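Local structure of FACT-Spt16 (Cicer arietinum, 5CE6) at residues Asn27-Arg32 with Leu75-Phe80; Val56-Pro61 with Lys69-Phe74. The protein is a subunit of the histone chaperone FACT, whose aminopeptidase-like N-terminal domain probably binds histones H3-H4 during transcription. All coordinates share one frame; numbering follows the deposited sequence.

Contact 1: residues Asn27-Arg32 with Leu75-Phe80; sequences NTFQTR and LWLLGF
Arg32, on helix 26-42, lies across one face of the Trp76 indole near the C-terminal end of helix 69-78. Its CB rests on the six-membered ring, 3.5 Å from CH2 of Trp76. CG follows over the CZ2-CE2 bond of the six-membered ring. The chain stays extended from CG to NE, and this carries CD over the five-membered ring. There CD makes a CH-pi contact, 3.6 Å from the ring centroid. NE passes close to NE1 of Trp76. The guanidinium then lies flat on the indole, planes 11° apart, as an off-centre cation-pi stack. At the tip, NH1 of Arg32 donates a nearly straight hydrogen bond of 2.8 Å to the backbone O of Trp76. It meets that oxygen on a lone pair, in the carbonyl plane. NH1 also has a weak bond to a water that donates to O of Leu75.

Beside this pair the contact is mostly apolar. CD1 of Phe29 touches CG of Leu77 at 4.0 Å and CD2 of Leu78 at 3.8 Å. Phe29 also packs on Pro112 and Ala113 of helix 110-117. O of Leu77 lies at the ring edge and 3.5 Å from CA of Phe29, a CA-H...O contact.

Arg32 thus binds a carbonyl of the last helical turn and, through water, a second. A positive charge here would probably interact favourably with the negative end of the helix dipole.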
ATOM      1  N   ASN A  27       0.424  21.706 -12.991  1.00 34.48           N
ATOM      2  CA  ASN A  27       1.792  21.876 -12.506  1.00 31.88           C
ATOM      3  C   ASN A  27       2.367  20.552 -12.024  1.00 25.21           C
ATOM      4  O   ASN A  27       3.496  20.185 -12.358  1.00 28.43           O
ATOM      5  CB  ASN A  27       1.833  22.916 -11.379  1.00 34.98           C
ATOM      6  CG  ASN A  27       3.242  23.403 -11.076  1.00 50.97           C
ATOM      7  OD1 ASN A  27       4.171  22.606 -10.925  1.00 62.74           O
ATOM      8  ND2 ASN A  27       3.405  24.718 -10.982  1.00 46.30           N
ATOM      9  N   THR A  28       1.573  19.837 -11.238  1.00 21.70           N
ATOM     10  CA  THR A  28       1.949  18.516 -10.753  1.00 26.65           C
ATOM     11  C   THR A  28       2.145  17.547 -11.918  1.00 22.36           C
ATOM     12  O   THR A  28       3.122  16.800 -11.956  1.00 21.37           O
ATOM     13  CB  THR A  28       0.880  17.963  -9.803  1.00 30.26           C
ATOM     14  OG1 THR A  28       0.879  18.737  -8.598  1.00 31.97           O
ATOM     15  CG2 THR A  28       1.161  16.510  -9.471  1.00 36.83           C
ATOM     16  N   PHE A  29       1.213  17.578 -12.870  1.00 31.07           N
ATOM     17  CA  PHE A  29       1.299  16.743 -14.063  1.00 21.07           C
ATOM     18  C   PHE A  29       2.630  16.960 -14.788  1.00 22.43           C
ATOM     19  O   PHE A  29       3.316  15.998 -15.133  1.00 26.34           O
ATOM     20  CB  PHE A  29       0.129  17.041 -15.007  1.00 25.72           C
ATOM     21  CG  PHE A  29       0.251  16.375 -16.346  1.00 26.55           C
ATOM     22  CD1 PHE A  29      -0.016  15.020 -16.488  1.00 21.19           C
ATOM     23  CD2 PHE A  29       0.626  17.101 -17.465  1.00 27.53           C
ATOM     24  CE1 PHE A  29       0.103  14.402 -17.717  1.00 20.29           C
ATOM     25  CE2 PHE A  29       0.742  16.490 -18.703  1.00 26.32           C
ATOM     26  CZ  PHE A  29       0.477  15.141 -18.829  1.00 20.65           C
ATOM     27  N   GLN A  30       3.006  18.220 -14.991  1.00 23.44           N
ATOM     28  CA  GLN A  30       4.242  18.542 -15.709  1.00 21.53           C
ATOM     29  C   GLN A  30       5.480  18.054 -14.966  1.00 26.45           C
ATOM     30  O   GLN A  30       6.379  17.454 -15.559  1.00 27.12           O
ATOM     31  CB  GLN A  30       4.356  20.052 -15.960  1.00 25.57           C
ATOM     32  CG  GLN A  30       3.426  20.585 -17.026  1.00 31.78           C
ATOM     33  CD  GLN A  30       3.590  22.078 -17.245  1.00 44.84           C
ATOM     34  OE1 GLN A  30       4.463  22.513 -17.995  1.00 45.24           O
ATOM     35  NE2 GLN A  30       2.752  22.870 -16.583  1.00 47.16           N
ATOM     36  N   THR A  31       5.520  18.323 -13.667  1.00 23.65           N
ATOM     37  CA  THR A  31       6.644  17.927 -12.835  1.00 26.32           C
ATOM     38  C   THR A  31       6.800  16.414 -12.822  1.00 24.58           C
ATOM     39  O   THR A  31       7.908  15.883 -12.975  1.00 21.33           O
ATOM     40  CB  THR A  31       6.476  18.434 -11.394  1.00 32.36           C
ATOM     41  OG1 THR A  31       6.508  19.866 -11.394  1.00 36.29           O
ATOM     42  CG2 THR A  31       7.593  17.920 -10.515  1.00 32.91           C
ATOM     43  N   ARG A  32       5.682  15.718 -12.663  1.00 20.28           N
ATOM     44  CA  ARG A  32       5.713  14.266 -12.588  1.00 16.70           C
ATOM     45  C   ARG A  32       5.941  13.590 -13.945  1.00 16.68           C
ATOM     46  O   ARG A  32       6.624  12.565 -14.005  1.00 19.36           O
ATOM     47  CB  ARG A  32       4.475  13.744 -11.856  1.00 19.56           C
ATOM     48  CG  ARG A  32       4.540  14.056 -10.356  1.00 24.86           C
ATOM     49  CD  ARG A  32       3.311  13.606  -9.583  1.00 24.86           C
ATOM     50  NE  ARG A  32       3.357  14.115  -8.210  1.00 26.51           N
ATOM     51  CZ  ARG A  32       2.380  13.986  -7.315  1.00 20.07           C
ATOM     52  NH1 ARG A  32       1.256  13.366  -7.629  1.00 19.63           N
ATOM     53  NH2 ARG A  32       2.527  14.505  -6.100  1.00 20.59           N
ATOM     54  N   LEU A  75      -3.339   8.090 -10.873  1.00 16.98           N
ATOM     55  CA  LEU A  75      -3.510   8.960  -9.709  1.00 17.53           C
ATOM     56  C   LEU A  75      -2.298   9.868  -9.500  1.00 18.10           C
ATOM     57  O   LEU A  75      -2.434  11.058  -9.192  1.00 20.54           O
ATOM     58  CB  LEU A  75      -3.761   8.108  -8.449  1.00 15.58           C
ATOM     59  CG  LEU A  75      -5.157   7.481  -8.394  1.00 17.47           C
ATOM     60  CD1 LEU A  75      -5.228   6.409  -7.318  1.00 21.38           C
ATOM     61  CD2 LEU A  75      -6.196   8.551  -8.118  1.00 21.97           C
ATOM     62  N   TRP A  76      -1.108   9.300  -9.661  1.00 15.72           N
ATOM     63  CA  TRP A  76       0.131  10.036  -9.461  1.00 15.91           C
ATOM     64  C   TRP A  76       0.263  11.140 -10.496  1.00 16.75           C
ATOM     65  O   TRP A  76       0.559  12.294 -10.170  1.00 17.49           O
ATOM     66  CB  TRP A  76       1.311   9.066  -9.562  1.00 14.67           C
ATOM     67  CG  TRP A  76       2.659   9.658  -9.267  1.00 17.34           C
ATOM     68  CD1 TRP A  76       3.149  10.028  -8.042  1.00 18.43           C
ATOM     69  CD2 TRP A  76       3.709   9.898 -10.209  1.00 16.41           C
ATOM     70  NE1 TRP A  76       4.432  10.505  -8.174  1.00 21.53           N
ATOM     71  CE2 TRP A  76       4.802  10.428  -9.493  1.00 18.79           C
ATOM     72  CE3 TRP A  76       3.828   9.718 -11.593  1.00 19.59           C
ATOM     73  CZ2 TRP A  76       5.997  10.790 -10.119  1.00 20.77           C
ATOM     74  CZ3 TRP A  76       5.013  10.064 -12.208  1.00 16.24           C
ATOM     75  CH2 TRP A  76       6.081  10.602 -11.476  1.00 17.56           C
ATOM     76  N   LEU A  77       0.006  10.789 -11.751  1.00 17.82           N
ATOM     77  CA  LEU A  77       0.227  11.710 -12.859  1.00 19.75           C
ATOM     78  C   LEU A  77      -0.892  12.752 -12.974  1.00 20.75           C
ATOM     79  O   LEU A  77      -0.628  13.953 -13.161  1.00 20.67           O
ATOM     80  CB  LEU A  77       0.350  10.910 -14.164  1.00 22.73           C
ATOM     81  CG  LEU A  77       1.235  11.397 -15.312  1.00 35.08           C
ATOM     82  CD1 LEU A  77       2.638  11.742 -14.827  1.00 34.24           C
ATOM     83  CD2 LEU A  77       1.311  10.330 -16.395  1.00 27.96           C
ATOM     84  N   LEU A  78      -2.136  12.288 -12.852  1.00 21.89           N
ATOM     85  CA  LEU A  78      -3.310  13.092 -13.201  1.00 22.63           C
ATOM     86  C   LEU A  78      -4.192  13.460 -12.008  1.00 25.21           C
ATOM     87  O   LEU A  78      -5.029  14.359 -12.102  1.00 24.68           O
ATOM     88  CB  LEU A  78      -4.149  12.358 -14.252  1.00 18.11           C
ATOM     89  CG  LEU A  78      -3.456  12.153 -15.603  1.00 22.66           C
ATOM     90  CD1 LEU A  78      -4.126  11.051 -16.411  1.00 26.59           C
ATOM     91  CD2 LEU A  78      -3.439  13.446 -16.390  1.00 24.79           C
ATOM     92  N   GLY A  79      -4.013  12.760 -10.895  1.00 28.53           N
ATOM     93  CA  GLY A  79      -4.750  13.070  -9.681  1.00 26.12           C
ATOM     94  C   GLY A  79      -6.117  12.419  -9.614  1.00 23.79           C
ATOM     95  O   GLY A  79      -6.873  12.663  -8.673  1.00 24.78           O
ATOM     96  N   PHE A  80      -6.441  11.598 -10.612  1.00 25.44           N
ATOM     97  CA  PHE A  80      -7.741  10.937 -10.695  1.00 23.49           C
ATOM     98  C   PHE A  80      -7.599   9.578 -11.358  1.00 21.96           C
ATOM     99  O   PHE A  80      -6.669   9.349 -12.136  1.00 23.75           O
ATOM    100  CB  PHE A  80      -8.740  11.763 -11.526  1.00 31.26           C
ATOM    101  CG  PHE A  80      -9.000  13.138 -10.985  1.00 33.43           C
ATOM    102  CD1 PHE A  80      -9.932  13.338  -9.975  1.00 35.74           C
ATOM    103  CD2 PHE A  80      -8.312  14.232 -11.491  1.00 34.14           C
ATOM    104  CE1 PHE A  80     -10.169  14.610  -9.478  1.00 35.84           C
ATOM    105  CE2 PHE A  80      -8.540  15.503 -10.998  1.00 36.68           C
ATOM    106  CZ  PHE A  80      -9.472  15.694  -9.991  1.00 36.25           C
TER
HETATM  107  O   HOH W   1      -1.838  12.581  -6.729  1.00 44.56           O

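Contact 2: residues Val56-Pro61 with Lys69-Phe74; sequences VACPPP and KSTALF
Cys58 and Val56, at the end of strand 53-58, point their side chains at the first turns of helix 69-78. The strand runs almost at right angles to the helix, with the axes 7.4 Å apart at closest approach. This is the close-packed part of the contact. CG1 of Val56 meets CD2 of Leu73 at 3.6 Å, and the two side chains cross at about a right angle. CG2 of Val56 touches CE2 of Phe74 at 3.7 Å. The sulfur of Cys58 reaches the same ring obliquely, with SG 3.4 Å from CD2 of Phe74, in a sulfur-aromatic contact. Its torsion, chi1 -65°, turns SG toward the helix, between CD2 and CE2 of Phe74 on one hand and Thr71 on the other, 3.6 Å from N of Thr71. Phe191 of helix 188-196 packs on both Val56 and Leu73. Ser70 is buried here too and points at the strand. In the conformer given, its OG is hydrogen-bonded to Glu163; a second conformer exists.

Packing loosens toward Thr71 and the prolines. OG1 of Thr71 is 3.7 Å from SG of Cys58, and its side chain lies about 3 Å from a bound acetate, probably from the crystallisation liquor. From Pro59 the chain leaves the helix, and Pro61 is solvent-exposed.

No hydrogen bond joins the two segments. Between them the helix meets the strand through apolar and sulfur contacts, while the Ser70 hydroxyl, in the conformer given, turns to Glu163 for its bond.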
ATOM      1  N   VAL A  56       0.161   1.368 -20.050  1.00 16.07           N
ATOM      2  CA  VAL A  56      -0.546   1.088 -18.804  1.00 15.15           C
ATOM      3  C   VAL A  56      -2.037   1.075 -19.102  1.00 23.74           C
ATOM      4  O   VAL A  56      -2.505   1.801 -19.985  1.00 23.28           O
ATOM      5  CB  VAL A  56      -0.217   2.098 -17.668  1.00 27.22           C
ATOM      6  CG1 VAL A  56       1.290   2.270 -17.517  1.00 27.11           C
ATOM      7  CG2 VAL A  56      -0.883   3.444 -17.915  1.00 28.99           C
ATOM      8  N   ALA A  57      -2.779   0.242 -18.382  1.00 15.42           N
ATOM      9  CA  ALA A  57      -4.204   0.092 -18.661  1.00 20.52           C
ATOM     10  C   ALA A  57      -4.980  -0.232 -17.394  1.00 19.61           C
ATOM     11  O   ALA A  57      -4.535  -1.037 -16.572  1.00 21.22           O
ATOM     12  CB  ALA A  57      -4.429  -0.982 -19.718  1.00 21.57           C
ATOM     13  N   CYS A  58      -6.128   0.415 -17.233  1.00 17.91           N
ATOM     14  CA  CYS A  58      -6.967   0.240 -16.055  1.00 18.78           C
ATOM     15  C   CYS A  58      -8.329  -0.303 -16.455  1.00 16.97           C
ATOM     16  O   CYS A  58      -8.891   0.115 -17.458  1.00 21.34           O
ATOM     17  CB  CYS A  58      -7.139   1.568 -15.330  1.00 17.59           C
ATOM     18  SG  CYS A  58      -5.589   2.158 -14.663  1.00 20.57           S
ATOM     19  N   PRO A  59      -8.861  -1.245 -15.661  1.00 18.86           N
ATOM     20  CA  PRO A  59     -10.136  -1.914 -15.928  1.00 23.36           C
ATOM     21  C   PRO A  59     -11.333  -1.032 -15.582  1.00 19.22           C
ATOM     22  O   PRO A  59     -11.149   0.033 -15.004  1.00 22.06           O
ATOM     23  CB  PRO A  59     -10.083  -3.129 -14.984  1.00 23.51           C
ATOM     24  CG  PRO A  59      -9.286  -2.672 -13.852  1.00 20.77           C
ATOM     25  CD  PRO A  59      -8.232  -1.745 -14.426  1.00 20.04           C
ATOM     26  N   PRO A  60     -12.554  -1.464 -15.951  1.00 25.68           N
ATOM     27  CA  PRO A  60     -13.763  -0.748 -15.525  1.00 30.94           C
ATOM     28  C   PRO A  60     -13.843  -0.671 -14.002  1.00 22.14           C
ATOM     29  O   PRO A  60     -13.147  -1.428 -13.327  1.00 27.90           O
ATOM     30  CB  PRO A  60     -14.896  -1.630 -16.065  1.00 34.25           C
ATOM     31  CG  PRO A  60     -14.301  -2.316 -17.250  1.00 30.57           C
ATOM     32  CD  PRO A  60     -12.865  -2.565 -16.883  1.00 31.82           C
ATOM     33  N   PRO A  61     -14.660   0.251 -13.463  1.00 29.99           N
ATOM     34  CA  PRO A  61     -14.741   0.360 -12.001  1.00 36.24           C
ATOM     35  C   PRO A  61     -15.202  -0.953 -11.371  1.00 39.37           C
ATOM     36  O   PRO A  61     -16.066  -1.618 -11.940  1.00 40.04           O
ATOM     37  CB  PRO A  61     -15.806   1.438 -11.792  1.00 36.91           C
ATOM     38  CG  PRO A  61     -15.786   2.246 -13.045  1.00 36.76           C
ATOM     39  CD  PRO A  61     -15.481   1.268 -14.143  1.00 34.19           C
ATOM     40  N   LYS A  69      -0.984  -0.997  -9.665  1.00 17.74           N
ATOM     41  CA  LYS A  69       0.085  -0.077  -9.985  1.00 13.28           C
ATOM     42  C   LYS A  69      -0.309   0.826 -11.165  1.00 16.81           C
ATOM     43  O   LYS A  69       0.095   1.979 -11.229  1.00 18.45           O
ATOM     44  CB  LYS A  69       1.356  -0.860 -10.296  1.00 20.79           C
ATOM     45  CG  LYS A  69       2.613  -0.021 -10.315  1.00 24.31           C
ATOM     46  CD  LYS A  69       3.862  -0.889 -10.405  1.00 29.71           C
ATOM     47  CE  LYS A  69       4.687  -0.839  -9.117  1.00 29.87           C
ATOM     48  NZ  LYS A  69       4.067  -1.587  -7.977  1.00 24.38           N
ATOM     49  N   SER A  70      -1.095   0.309 -12.099  0.54 17.42           N
ATOM     50  CA  SER A  70      -1.521   1.133 -13.228  0.54 14.54           C
ATOM     51  C   SER A  70      -2.439   2.249 -12.745  0.54 13.86           C
ATOM     52  O   SER A  70      -2.347   3.390 -13.206  0.54 16.02           O
ATOM     53  CB  SER A  70      -2.244   0.279 -14.260  0.54 18.70           C
ATOM     54  OG  SER A  70      -3.281  -0.450 -13.638  0.54 15.03           O
ATOM     55  N   THR A  71      -3.335   1.915 -11.819  1.00 15.91           N
ATOM     56  CA  THR A  71      -4.214   2.920 -11.230  1.00 13.48           C
ATOM     57  C   THR A  71      -3.385   3.966 -10.496  1.00 18.50           C
ATOM     58  O   THR A  71      -3.625   5.169 -10.610  1.00 15.29           O
ATOM     59  CB  THR A  71      -5.229   2.283 -10.279  1.00 16.65           C
ATOM     60  OG1 THR A  71      -6.149   1.490 -11.044  1.00 17.14           O
ATOM     61  CG2 THR A  71      -6.010   3.358  -9.528  1.00 19.68           C
ATOM     62  N   ALA A  72      -2.384   3.498  -9.766  1.00 16.45           N
ATOM     63  CA  ALA A  72      -1.489   4.402  -9.057  1.00 11.25           C
ATOM     64  C   ALA A  72      -0.800   5.403  -9.985  1.00 16.41           C
ATOM     65  O   ALA A  72      -0.644   6.573  -9.633  1.00 12.45           O
ATOM     66  CB  ALA A  72      -0.465   3.608  -8.256  1.00 14.72           C
ATOM     67  N   LEU A  73      -0.390   4.958 -11.171  1.00 18.09           N
ATOM     68  CA  LEU A  73       0.231   5.875 -12.125  1.00 19.43           C
ATOM     69  C   LEU A  73      -0.733   6.978 -12.558  1.00 17.33           C
ATOM     70  O   LEU A  73      -0.359   8.153 -12.586  1.00 16.14           O
ATOM     71  CB  LEU A  73       0.790   5.136 -13.345  1.00 16.53           C
ATOM     72  CG  LEU A  73       1.466   6.065 -14.353  1.00 19.17           C
ATOM     73  CD1 LEU A  73       2.659   6.772 -13.730  1.00 15.94           C
ATOM     74  CD2 LEU A  73       1.872   5.326 -15.623  1.00 19.01           C
ATOM     75  N   PHE A  74      -1.965   6.603 -12.912  1.00 16.75           N
ATOM     76  CA  PHE A  74      -2.974   7.605 -13.240  1.00 16.66           C
ATOM     77  C   PHE A  74      -3.215   8.593 -12.102  1.00 15.14           C
ATOM     78  O   PHE A  74      -3.294   9.789 -12.339  1.00 16.13           O
ATOM     79  CB  PHE A  74      -4.299   6.958 -13.651  1.00 13.96           C
ATOM     80  CG  PHE A  74      -4.330   6.476 -15.067  1.00 18.23           C
ATOM     81  CD1 PHE A  74      -4.603   7.361 -16.106  1.00 25.77           C
ATOM     82  CD2 PHE A  74      -4.135   5.141 -15.362  1.00 27.35           C
ATOM     83  CE1 PHE A  74      -4.652   6.921 -17.422  1.00 24.17           C
ATOM     84  CE2 PHE A  74      -4.191   4.684 -16.676  1.00 30.54           C
ATOM     85  CZ  PHE A  74      -4.448   5.572 -17.705  1.00 29.96           C
TER

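Both contacts belong to the N-terminal lobe and share helix 69-78. Contact 2 uses its first turns and contact 1 its last turn. Their centres are about 14 Å apart, and they meet where O of Phe80 packs against CB of Phe74. Along the chain, helix 26-42 comes first, then strand 53-58, then the shared helix, so contact 2 falls between the two halves of contact 1. The strand lies inside a six-stranded mixed sheet. Contact 2 sets the shared helix against this sheet, and contact 1 joins helix 26-42 to the C-terminal end of that helix. Through these two contacts, the first helix of the lobe reaches the sheet by way of the shared helix.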